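Local coordinates for protein aspartate aminotransferase, mitochondrial (Trypanosoma brucei brucei, PDB 4W5K) that probably transfers the amino group of aspartate to 2-oxoglutarate, working as a homodimeric aminotransferase that carries pyridoxal phosphate as its cofactor, at residues His131-Ile134 and Phe135-Gly139; Cys196-Ile199 and Lys200-Asn203. The protein carries 1 engineered substitution. One frame throughout, in Å; residues are numbered along the deposited sequence.

Interaction 1: residues His131-Ile134 and Phe135-Gly139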
loop_
_atom_site.group_PDB
_atom_site.type_symbol
_atom_site.label_atom_id
_atom_site.label_comp_id
_atom_site.label_asym_id
_atom_site.label_seq_id
_atom_site.Cartn_x
_atom_site.Cartn_y
_atom_site.Cartn_z
ATOM N N HIS A 131 3.258 7.791 14.818
ATOM C CA HIS A 131 4.715 7.719 14.718
ATOM C C HIS A 131 5.265 6.658 15.662
ATOM O O HIS A 131 6.200 5.924 15.310
ATOM C CB HIS A 131 5.375 9.075 15.036
ATOM C CG HIS A 131 5.458 9.999 13.864
ATOM N ND1 HIS A 131 5.537 11.368 14.005
ATOM C CD2 HIS A 131 5.510 9.753 12.532
ATOM C CE1 HIS A 131 5.615 11.926 12.810
ATOM N NE2 HIS A 131 5.596 10.971 11.899
ATOM N N GLU A 132 4.695 6.554 16.857
ATOM C CA GLU A 132 5.229 5.589 17.821
ATOM C C GLU A 132 5.168 4.155 17.290
ATOM O O GLU A 132 6.150 3.416 17.334
ATOM C CB GLU A 132 4.478 5.666 19.155
ATOM C CG GLU A 132 5.139 4.801 20.219
ATOM C CD GLU A 132 4.564 5.022 21.608
ATOM O OE1 GLU A 132 3.327 5.106 21.731
ATOM O OE2 GLU A 132 5.353 5.128 22.575
ATOM N N SER A 133 4.004 3.769 16.782
ATOM C CA SER A 133 3.822 2.413 16.294
ATOM C C SER A 133 4.636 2.136 15.030
ATOM O O SER A 133 5.210 1.045 14.878
ATOM C CB SER A 133 2.347 2.117 16.009
ATOM O OG SER A 133 2.256 0.721 15.685
ATOM N N ILE A 134 4.643 3.094 14.112
ATOM C CA ILE A 134 5.435 2.966 12.881
ATOM C C ILE A 134 6.868 2.603 13.223
ATOM O O ILE A 134 7.425 1.625 12.715
ATOM C CB ILE A 134 5.431 4.273 12.061
ATOM C CG1 ILE A 134 4.046 4.533 11.441
ATOM C CG2 ILE A 134 6.448 4.208 10.920
ATOM C CD1 ILE A 134 3.859 5.981 10.916
ATOM N N PHE A 135 7.471 3.379 14.118
ATOM C CA PHE A 135 8.866 3.131 14.377
ATOM C C PHE A 135 9.073 1.949 15.293
ATOM O O PHE A 135 10.082 1.286 15.167
ATOM C CB PHE A 135 9.508 4.426 14.900
ATOM C CG PHE A 135 9.679 5.446 13.801
ATOM C CD1 PHE A 135 10.613 5.215 12.784
ATOM C CD2 PHE A 135 8.868 6.584 13.732
ATOM C CE1 PHE A 135 10.758 6.106 11.742
ATOM C CE2 PHE A 135 9.016 7.493 12.697
ATOM C CZ PHE A 135 9.964 7.252 11.699
ATOM N N ALA A 136 8.102 1.623 16.148
ATOM C CA ALA A 136 8.210 0.396 16.937
ATOM C C ALA A 136 8.287 -0.820 16.022
ATOM O O ALA A 136 9.113 -1.724 16.223
ATOM C CB ALA A 136 7.031 0.254 17.899
ATOM N N LYS A 137 7.438 -0.832 14.996
ATOM C CA LYS A 137 7.433 -1.957 14.038
ATOM C C LYS A 137 8.788 -2.063 13.324
ATOM O O LYS A 137 9.231 -3.162 12.988
ATOM C CB LYS A 137 6.299 -1.793 13.012
ATOM C CG LYS A 137 4.894 -2.030 13.577
ATOM C CD LYS A 137 4.760 -3.472 14.058
ATOM C CE LYS A 137 3.381 -3.745 14.658
ATOM N NZ LYS A 137 3.224 -5.151 15.153
ATOM N N ALA A 138 9.453 -0.917 13.138
ATOM C CA ALA A 138 10.763 -0.847 12.481
ATOM C C ALA A 138 11.931 -1.089 13.431
ATOM O O ALA A 138 13.084 -0.964 13.019
ATOM C CB ALA A 138 10.946 0.506 11.812
ATOM N N GLY A 139 11.638 -1.370 14.702
ATOM C CA GLY A 139 12.658 -1.776 15.666
ATOM C C GLY A 139 13.205 -0.638 16.509
ATOM O O GLY A 139 14.256 -0.767 17.136
#

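Interaction 2: residues Cys196-Ile199 and Lys200-Asn203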
loop_
_atom_site.group_PDB
_atom_site.type_symbol
_atom_site.label_atom_id
_atom_site.label_comp_id
_atom_site.label_asym_id
_atom_site.label_seq_id
_atom_site.Cartn_x
_atom_site.Cartn_y
_atom_site.Cartn_z
ATOM N N CYS A 196 19.148 23.003 13.256
ATOM C CA CYS A 196 19.997 22.303 12.302
ATOM C C CYS A 196 21.470 22.396 12.688
ATOM O O CYS A 196 22.219 21.443 12.470
ATOM C CB CYS A 196 19.751 22.845 10.897
ATOM S SG CYS A 196 18.063 22.499 10.281
ATOM N N ASP A 197 21.900 23.509 13.282
ATOM C CA ASP A 197 23.286 23.597 13.741
ATOM C C ASP A 197 23.576 22.538 14.802
ATOM O O ASP A 197 24.664 21.959 14.832
ATOM C CB ASP A 197 23.616 24.997 14.290
ATOM C CG ASP A 197 23.864 26.017 13.182
ATOM O OD1 ASP A 197 24.070 25.603 12.019
ATOM O OD2 ASP A 197 23.854 27.238 13.465
ATOM N N VAL A 198 22.615 22.285 15.681
ATOM C CA VAL A 198 22.829 21.283 16.724
ATOM C C VAL A 198 22.882 19.890 16.094
ATOM O O VAL A 198 23.761 19.084 16.421
ATOM C CB VAL A 198 21.727 21.315 17.801
ATOM C CG1 VAL A 198 22.017 20.271 18.871
ATOM C CG2 VAL A 198 21.620 22.719 18.446
ATOM N N ILE A 199 21.937 19.620 15.195
ATOM C CA ILE A 199 21.876 18.325 14.499
ATOM C C ILE A 199 23.215 18.053 13.798
ATOM O O ILE A 199 23.779 16.938 13.891
ATOM C CB ILE A 199 20.689 18.297 13.493
ATOM C CG1 ILE A 199 19.363 18.196 14.264
ATOM C CG2 ILE A 199 20.838 17.143 12.497
ATOM C CD1 ILE A 199 18.073 18.289 13.401
ATOM N N LYS A 200 23.757 19.059 13.116
ATOM C CA LYS A 200 25.042 18.858 12.432
ATOM C C LYS A 200 26.178 18.588 13.412
ATOM O O LYS A 200 26.954 17.638 13.226
ATOM C CB LYS A 200 25.395 20.056 11.554
ATOM C CG LYS A 200 26.727 19.916 10.810
ATOM C CD LYS A 200 27.036 21.179 10.016
ATOM C CE LYS A 200 28.370 21.094 9.273
ATOM N NZ LYS A 200 28.331 20.079 8.163
ATOM N N ARG A 201 26.271 19.416 14.455
ATOM C CA ARG A 201 27.364 19.313 15.430
ATOM C C ARG A 201 27.363 17.993 16.201
ATOM O O ARG A 201 28.432 17.443 16.525
ATOM C CB ARG A 201 27.299 20.483 16.416
ATOM C CG ARG A 201 28.303 20.379 17.565
ATOM C CD ARG A 201 28.475 21.712 18.287
ATOM N NE ARG A 201 27.194 22.306 18.656
ATOM C CZ ARG A 201 26.457 21.913 19.691
ATOM N NH1 ARG A 201 26.880 20.919 20.472
ATOM N NH2 ARG A 201 25.300 22.519 19.945
ATOM N N ARG A 202 26.174 17.493 16.513
ATOM C CA ARG A 202 26.058 16.243 17.263
ATOM C C ARG A 202 26.052 15.017 16.349
ATOM O O ARG A 202 25.891 13.885 16.826
ATOM C CB ARG A 202 24.791 16.260 18.123
ATOM C CG ARG A 202 24.826 17.315 19.253
ATOM C CD ARG A 202 25.915 16.975 20.266
ATOM N NE ARG A 202 25.506 15.900 21.173
ATOM C CZ ARG A 202 26.342 15.085 21.810
ATOM N NH1 ARG A 202 27.662 15.181 21.631
ATOM N NH2 ARG A 202 25.855 14.153 22.620
ATOM N N ASN A 203 26.251 15.247 15.051
ATOM C CA ASN A 203 26.255 14.177 14.041
ATOM C C ASN A 203 24.977 13.345 14.087
ATOM O O ASN A 203 25.011 12.103 13.885
ATOM C CB ASN A 203 27.491 13.274 14.210
ATOM C CG ASN A 203 28.797 14.036 14.019
ATOM O OD1 ASN A 203 29.020 14.654 12.973
ATOM N ND2 ASN A 203 29.648 14.027 15.046
#

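Interaction 1: residues His131-Ile134 and Phe135-Gly139
H131 and F135 stand one turn apart on helix 129-137, the helix of the beta-alpha-beta crossover from strand 120-124 to strand 141-149, which ends in a Schellman motif at G139. Four main-chain bonds join the two halves of this turn. The bond from F135 N to H131 O is 3.1 Å long and nearly straight (167°); A136 N and K137 N bond to E132 O and S133 O, the first less straight. At the end of the helix the pattern loosens: A138 N lies 3.3 Å from I134 O and its bond bends to 139°, while G139 N turns back to A136 O. The positive phi of G139 suits a residue without a side chain, since a beta carbon would clash with the carbonyl O of A138.

The aromatic contacts face inward. The side chains of H131 and F135 lie alongside each other, their rings only grazing, CD2 of H131 to CE2 of F135 at 4.2 Å. With CG of F135 beside its own backbone N (chi1 -73°), the ring lies back along the helix, and H131 O meets its edge, 3.2 Å from CD2. I134 CG2 lies over one face of the phenyl ring, loosely, 4.4 Å from F135 CD2. F207 meets the same ring edge-to-face, and H131 NE2 is hydrogen-bonded to OD2 of D209, a residue of the pyridoxal-phosphate pocket. The imidazole is thereby a second-shell partner of the cofactor site and probably steadies D209.

A136, a good helix former, takes an exposed position, its CB 3.3 Å from E132 O. Toward the second subunit, S133 and I134 pack on P280 of that chain and K137 on its L277. K137 bends at its second torsion; its CG, beside the backbone N, lies 3.4 Å from S133 O.

Interaction 2: residues Cys196-Ile199 and Lys200-Asn203
V198 touches both R201 and R202 in the last turn of helix 189-201, the connection of a beta-alpha-beta unit between strands 172-176 and 205-210, and a Schellman motif at N203 ends the helix. Three carbonyls of the turn are taken in sequence. C196 O accepts K200 N and D197 O accepts R201 N, while V198 O receives R202 N at 2.9 Å, with the donor nearly in line with the C=O bond. Past this point the ladder breaks: N203 N lies 3.2 Å from I199 O at too poor an angle to bond, and binds K200 O instead, at 3.1 Å. Asparagine suits such a closing position because it tolerates positive phi (55°) better than most residues with a side chain.

The long polar side chains find their acceptors beyond the turn. R201 NH1 forms a salt bridge to D165 OD1, and its NH2 is also satisfied outside the turn. R202 NH2 is hydrogen-bonded to the carbonyl of A167, and N203 ND2 to E169 OE2; the backbone of R202 bonds with that of G170. K200 is nearly straight until its last torsion, which turns NZ to the carbonyl of M233. Lysine and arginine fit here because their length lets the charged ends reach neighbouring parts of the fold.

V198 is buried, packing on L161 and L164 of helix 157-166; both arginines also reach that helix at D165. R202 lies alongside the valine, pointing the same way, CG 4.1 Å from V198 CG1, and CG also lies 3.5 Å from V198 O; bends at its second and third torsions then carry the guanidinium away. R201 slants across the valine instead. Its third torsion, 50°, folds the guanidinium back, bringing NH2 to 4.0 Å from V198 CG2.

Interactions 1 and 2 are alike in backbone design: each is the last turn of a crossover helix between strands of the large mixed sheet, closed by a Schellman motif, with glycine ending one and asparagine the other. They do not touch; their centres are 24 Å apart. Both are partly buried, interaction 2 being the more exposed. Residues 131-139 sit between the cofactor site and the second subunit, and their inner side is aromatic and apolar, with a histidine that reaches the pyridoxal-phosphate pocket. Residues 196-203 lie farther from the centre of the chain; there V198 is touched by two arginines whose charged ends bind groups of the same chain, with C196 and I199 also buried.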